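Local coordinates for protein 4-carboxymuconolactone decarboxylase (Sinorhizobium meliloti, PDB 4G9Q) that probably acts as a carboxymuconolactone decarboxylase-family enzyme, possibly with peroxiredoxin-like activity, and assembles as an all-helical trimer, at residues A199-L211 with H223-Q236. Sequence-based numbering, arbitrary orientation.
Sequences APRDRSLVTIAAL and HLNKALDNGLSEEQ
Thr207 CG2 sits over one face of the His223 ring in a CH-pi contact, 3.8 Å from the ring centroid. Leu211 CD1 nears the same ring obliquely. The motif is an antiparallel helical hairpin within the all-alpha carboxymuconolactone decarboxylase fold. At the ring edge, in its plane, a water joins His223 ND1 to Ser204 OG and donates to His223 O. The guanidinium of Arg201 has Leu232 CD1 over one face, 3.7 Å from NH2. At its edge NH1 forms a salt bridge with Asp202 OD1, and NH2 makes a weak bond of 3.3 Å to Gln236 OE1; the amide plane stands 84° from the guanidinium. Asp75 is the stronger partner of NH2.

Helix 200-211 meets helix 223-229 at 152°, with axes 8.5 Å apart. Ser204 CB packs on Ala227 CA at 3.5 Å, and the small side chains let the backbones come close. Ser204 OG also accepts a weak bond from Asn230 ND2. Further along, Ile208 CD1 and Leu232 CD2 meet tip to tip at 3.8 Å.

In Arg201, CG anti to the backbone N (chi1 178°) takes the chain past Gly231 and, after a bend at chi2, across Leu232 to Gln236. An alanine here would remove the guanidinium and would probably leave Asp75 without this charge partner and Leu232 CD1 without its flat neighbour. Helix 223-229 ends in a Schellman motif at Gly231, and a capping box of Ser233 and Gln236 starts the next helix. A second water accepts from Arg201 NE at 2.6 Å and donates to Gly231 O and Gln236 OE1.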
loop_
_atom_site.group_PDB
_atom_site.type_symbol
_atom_site.label_atom_id
_atom_site.label_comp_id
_atom_site.label_asym_id
_atom_site.label_seq_id
_atom_site.Cartn_x
_atom_site.Cartn_y
_atom_site.Cartn_z
ATOM N N ALA A 199 -2.502 -1.568 -27.252
ATOM C CA ALA A 199 -1.455 -2.297 -27.960
ATOM C C ALA A 199 -0.651 -3.094 -26.934
ATOM O O ALA A 199 -0.500 -2.639 -25.793
ATOM C CB ALA A 199 -0.559 -1.326 -28.702
ATOM N N PRO A 200 -0.154 -4.291 -27.316
ATOM C CA PRO A 200 0.616 -5.124 -26.386
ATOM C C PRO A 200 1.732 -4.360 -25.674
ATOM O O PRO A 200 1.900 -4.523 -24.464
ATOM C CB PRO A 200 1.183 -6.213 -27.296
ATOM C CG PRO A 200 0.103 -6.386 -28.312
ATOM C CD PRO A 200 -0.358 -4.987 -28.604
ATOM N N ARG A 201 2.464 -3.522 -26.412
ATOM C CA ARG A 201 3.517 -2.689 -25.823
ATOM C C ARG A 201 2.988 -1.812 -24.688
ATOM O O ARG A 201 3.612 -1.706 -23.628
ATOM C CB ARG A 201 4.151 -1.806 -26.895
ATOM C CG ARG A 201 5.221 -0.869 -26.365
ATOM C CD ARG A 201 5.116 0.457 -27.079
ATOM N NE ARG A 201 6.150 1.408 -26.682
ATOM C CZ ARG A 201 5.926 2.539 -26.018
ATOM N NH1 ARG A 201 4.696 2.879 -25.649
ATOM N NH2 ARG A 201 6.942 3.342 -25.733
ATOM N N ASP A 202 1.839 -1.181 -24.928
ATOM C CA ASP A 202 1.228 -0.276 -23.962
ATOM C C ASP A 202 0.615 -1.018 -22.777
ATOM O O ASP A 202 0.656 -0.524 -21.650
ATOM C CB ASP A 202 0.179 0.602 -24.642
ATOM C CG ASP A 202 0.781 1.522 -25.687
ATOM O OD1 ASP A 202 1.878 2.063 -25.442
ATOM O OD2 ASP A 202 0.159 1.711 -26.753
ATOM N N ARG A 203 0.048 -2.195 -23.029
ATOM C CA ARG A 203 -0.485 -3.020 -21.941
ATOM C C ARG A 203 0.647 -3.482 -21.021
ATOM O O ARG A 203 0.504 -3.482 -19.800
ATOM C CB ARG A 203 -1.280 -4.211 -22.481
ATOM C CG ARG A 203 -2.155 -4.888 -21.430
ATOM C CD ARG A 203 -2.982 -6.031 -22.021
ATOM N NE ARG A 203 -3.960 -5.563 -23.008
ATOM C CZ ARG A 203 -5.169 -5.087 -22.712
ATOM N NH1 ARG A 203 -5.577 -4.994 -21.448
ATOM N NH2 ARG A 203 -5.972 -4.691 -23.689
ATOM N N SER A 204 1.777 -3.853 -21.616
ATOM C CA SER A 204 2.962 -4.215 -20.843
ATOM C C SER A 204 3.510 -3.006 -20.087
ATOM O O SER A 204 3.929 -3.133 -18.934
ATOM C CB SER A 204 4.032 -4.815 -21.754
ATOM O OG SER A 204 3.659 -6.125 -22.163
ATOM N N LEU A 205 3.501 -1.842 -20.740
ATOM C CA LEU A 205 3.934 -0.592 -20.110
ATOM C C LEU A 205 3.132 -0.294 -18.836
ATOM O O LEU A 205 3.711 -0.029 -17.783
ATOM C CB LEU A 205 3.839 0.580 -21.098
ATOM C CG LEU A 205 4.224 1.970 -20.577
ATOM C CD1 LEU A 205 5.677 1.986 -20.107
ATOM C CD2 LEU A 205 3.992 3.032 -21.642
ATOM N N VAL A 206 1.807 -0.341 -18.933
ATOM C CA VAL A 206 0.970 -0.073 -17.758
ATOM C C VAL A 206 1.165 -1.135 -16.667
ATOM O O VAL A 206 1.141 -0.813 -15.479
ATOM C CB VAL A 206 -0.539 0.139 -18.100
ATOM C CG1 VAL A 206 -0.738 1.421 -18.920
ATOM C CG2 VAL A 206 -1.136 -1.046 -18.820
ATOM N N THR A 207 1.376 -2.388 -17.078
ATOM C CA THR A 207 1.622 -3.476 -16.132
ATOM C C THR A 207 2.928 -3.257 -15.364
ATOM O O THR A 207 2.930 -3.309 -14.133
ATOM C CB THR A 207 1.621 -4.863 -16.812
ATOM O OG1 THR A 207 0.409 -5.018 -17.560
ATOM C CG2 THR A 207 1.721 -5.983 -15.774
ATOM N N ILE A 208 4.027 -2.994 -16.070
ATOM C CA ILE A 208 5.297 -2.782 -15.357
ATOM C C ILE A 208 5.214 -1.558 -14.439
ATOM O O ILE A 208 5.739 -1.584 -13.324
ATOM C CB ILE A 208 6.569 -2.775 -16.279
ATOM C CG1 ILE A 208 6.558 -1.613 -17.281
ATOM C CG2 ILE A 208 6.736 -4.149 -16.974
ATOM C CD1 ILE A 208 7.907 -1.396 -17.985
ATOM N N ALA A 209 4.504 -0.518 -14.881
ATOM C CA ALA A 209 4.337 0.690 -14.061
ATOM C C ALA A 209 3.581 0.383 -12.771
ATOM O O ALA A 209 3.997 0.796 -11.683
ATOM C CB ALA A 209 3.637 1.801 -14.854
ATOM N N ALA A 210 2.485 -0.364 -12.894
ATOM C CA ALA A 210 1.673 -0.731 -11.735
ATOM C C ALA A 210 2.444 -1.604 -10.744
ATOM O O ALA A 210 2.304 -1.438 -9.531
ATOM C CB ALA A 210 0.396 -1.429 -12.181
ATOM N N LEU A 211 3.251 -2.529 -11.269
ATOM C CA LEU A 211 4.046 -3.442 -10.437
ATOM C C LEU A 211 5.130 -2.701 -9.671
ATOM O O LEU A 211 5.283 -2.887 -8.460
ATOM C CB LEU A 211 4.710 -4.526 -11.296
ATOM C CG LEU A 211 3.808 -5.544 -11.993
ATOM C CD1 LEU A 211 4.633 -6.425 -12.924
ATOM C CD2 LEU A 211 3.050 -6.380 -10.987
ATOM N N HIS A 223 7.153 -9.561 -16.843
ATOM C CA HIS A 223 6.490 -8.480 -17.555
ATOM C C HIS A 223 7.411 -7.486 -18.246
ATOM O O HIS A 223 7.032 -6.899 -19.256
ATOM C CB HIS A 223 5.420 -7.816 -16.681
ATOM C CG HIS A 223 4.223 -8.691 -16.481
ATOM N ND1 HIS A 223 3.295 -8.909 -17.477
ATOM C CD2 HIS A 223 3.842 -9.460 -15.434
ATOM C CE1 HIS A 223 2.374 -9.751 -17.038
ATOM N NE2 HIS A 223 2.687 -10.103 -15.803
ATOM N N LEU A 224 8.624 -7.320 -17.720
ATOM C CA LEU A 224 9.618 -6.485 -18.399
ATOM C C LEU A 224 10.129 -7.174 -19.664
ATOM O O LEU A 224 10.269 -6.537 -20.707
ATOM C CB LEU A 224 10.770 -6.103 -17.469
ATOM C CG LEU A 224 11.896 -5.265 -18.093
ATOM C CD1 LEU A 224 11.383 -3.938 -18.655
ATOM C CD2 LEU A 224 12.990 -5.030 -17.066
ATOM N N ASN A 225 10.391 -8.477 -19.575
ATOM C CA ASN A 225 10.732 -9.253 -20.764
ATOM C C ASN A 225 9.642 -9.132 -21.816
ATOM O O ASN A 225 9.924 -8.899 -22.986
ATOM C CB ASN A 225 10.978 -10.722 -20.419
ATOM C CG ASN A 225 12.379 -10.977 -19.917
ATOM O OD1 ASN A 225 12.572 -11.514 -18.826
ATOM N ND2 ASN A 225 13.369 -10.602 -20.715
ATOM N N LYS A 226 8.391 -9.259 -21.380
ATOM C CA LYS A 226 7.249 -9.136 -22.281
ATOM C C LYS A 226 7.174 -7.747 -22.927
ATOM O O LYS A 226 6.920 -7.635 -24.124
ATOM C CB LYS A 226 5.954 -9.485 -21.538
ATOM C CG LYS A 226 4.765 -9.777 -22.441
ATOM C CD LYS A 226 3.587 -10.320 -21.632
ATOM C CE LYS A 226 2.342 -10.528 -22.498
ATOM N NZ LYS A 226 2.550 -11.527 -23.594
ATOM N N ALA A 227 7.420 -6.702 -22.136
ATOM C CA ALA A 227 7.432 -5.325 -22.631
ATOM C C ALA A 227 8.508 -5.115 -23.692
ATOM O O ALA A 227 8.265 -4.488 -24.725
ATOM C CB ALA A 227 7.641 -4.345 -21.470
ATOM N N LEU A 228 9.700 -5.644 -23.425
ATOM C CA LEU A 228 10.815 -5.530 -24.358
ATOM C C LEU A 228 10.526 -6.331 -25.629
ATOM O O LEU A 228 10.764 -5.833 -26.730
ATOM C CB LEU A 228 12.129 -5.964 -23.696
ATOM C CG LEU A 228 12.615 -5.099 -22.520
ATOM C CD1 LEU A 228 13.723 -5.807 -21.760
ATOM C CD2 LEU A 228 13.075 -3.697 -22.957
ATOM N N ASP A 229 9.986 -7.542 -25.466
ATOM C CA ASP A 229 9.510 -8.357 -26.601
ATOM C C ASP A 229 8.467 -7.596 -27.422
ATOM O O ASP A 229 8.455 -7.683 -28.654
ATOM C CB ASP A 229 8.887 -9.681 -26.132
ATOM C CG ASP A 229 9.900 -10.661 -25.553
ATOM O OD1 ASP A 229 11.128 -10.448 -25.675
ATOM O OD2 ASP A 229 9.451 -11.665 -24.957
ATOM N N ASN A 230 7.600 -6.854 -26.728
ATOM C CA ASN A 230 6.518 -6.102 -27.367
ATOM C C ASN A 230 6.941 -4.762 -27.980
ATOM O O ASN A 230 6.130 -4.074 -28.606
ATOM C CB ASN A 230 5.342 -5.912 -26.396
ATOM C CG ASN A 230 4.571 -7.204 -26.144
ATOM O OD1 ASN A 230 4.710 -8.183 -26.882
ATOM N ND2 ASN A 230 3.747 -7.208 -25.094
ATOM N N GLY A 231 8.203 -4.384 -27.795
ATOM C CA GLY A 231 8.736 -3.207 -28.475
ATOM C C GLY A 231 9.174 -2.027 -27.624
ATOM O O GLY A 231 9.673 -1.036 -28.158
ATOM N N LEU A 232 8.997 -2.114 -26.307
ATOM C CA LEU A 232 9.503 -1.064 -25.418
ATOM C C LEU A 232 11.027 -1.138 -25.438
ATOM O O LEU A 232 11.584 -2.228 -25.356
ATOM C CB LEU A 232 8.979 -1.264 -23.994
ATOM C CG LEU A 232 9.220 -0.147 -22.971
ATOM C CD1 LEU A 232 8.291 1.037 -23.218
ATOM C CD2 LEU A 232 9.043 -0.681 -21.557
ATOM N N SER A 233 11.704 0.001 -25.574
ATOM C CA SER A 233 13.172 -0.022 -25.590
ATOM C C SER A 233 13.724 -0.061 -24.175
ATOM O O SER A 233 13.029 0.293 -23.217
ATOM C CB SER A 233 13.746 1.172 -26.359
ATOM O OG SER A 233 13.538 2.380 -25.653
ATOM N N GLU A 234 14.975 -0.493 -24.045
ATOM C CA GLU A 234 15.632 -0.518 -22.742
ATOM C C GLU A 234 15.755 0.877 -22.126
ATOM O O GLU A 234 15.577 1.035 -20.914
ATOM C CB GLU A 234 16.998 -1.198 -22.836
ATOM C CG GLU A 234 16.903 -2.690 -23.155
ATOM C CD GLU A 234 18.225 -3.418 -23.018
ATOM O OE1 GLU A 234 19.249 -2.757 -22.744
ATOM O OE2 GLU A 234 18.240 -4.660 -23.186
ATOM N N GLU A 235 16.042 1.888 -22.948
ATOM C CA GLU A 235 16.126 3.257 -22.422
ATOM C C GLU A 235 14.757 3.767 -21.984
ATOM O O GLU A 235 14.652 4.475 -20.987
ATOM C CB GLU A 235 16.819 4.233 -23.392
ATOM C CG GLU A 235 16.035 4.630 -24.647
ATOM C CD GLU A 235 15.064 5.793 -24.431
ATOM O OE1 GLU A 235 15.159 6.503 -23.398
ATOM O OE2 GLU A 235 14.200 5.998 -25.310
ATOM N N GLN A 236 13.711 3.393 -22.725
ATOM C CA GLN A 236 12.343 3.732 -22.325
ATOM C C GLN A 236 12.021 3.109 -20.966
ATOM O O GLN A 236 11.465 3.777 -20.090
ATOM C CB GLN A 236 11.332 3.299 -23.393
ATOM C CG GLN A 236 11.252 4.280 -24.573
ATOM C CD GLN A 236 10.547 3.725 -25.802
ATOM O OE1 GLN A 236 10.191 2.546 -25.866
ATOM N NE2 GLN A 236 10.357 4.583 -26.798
HETATM O O HOH W 1 8.483 1.347 -27.911
HETATM O O HOH W 2 4.248 -7.127 -19.701
#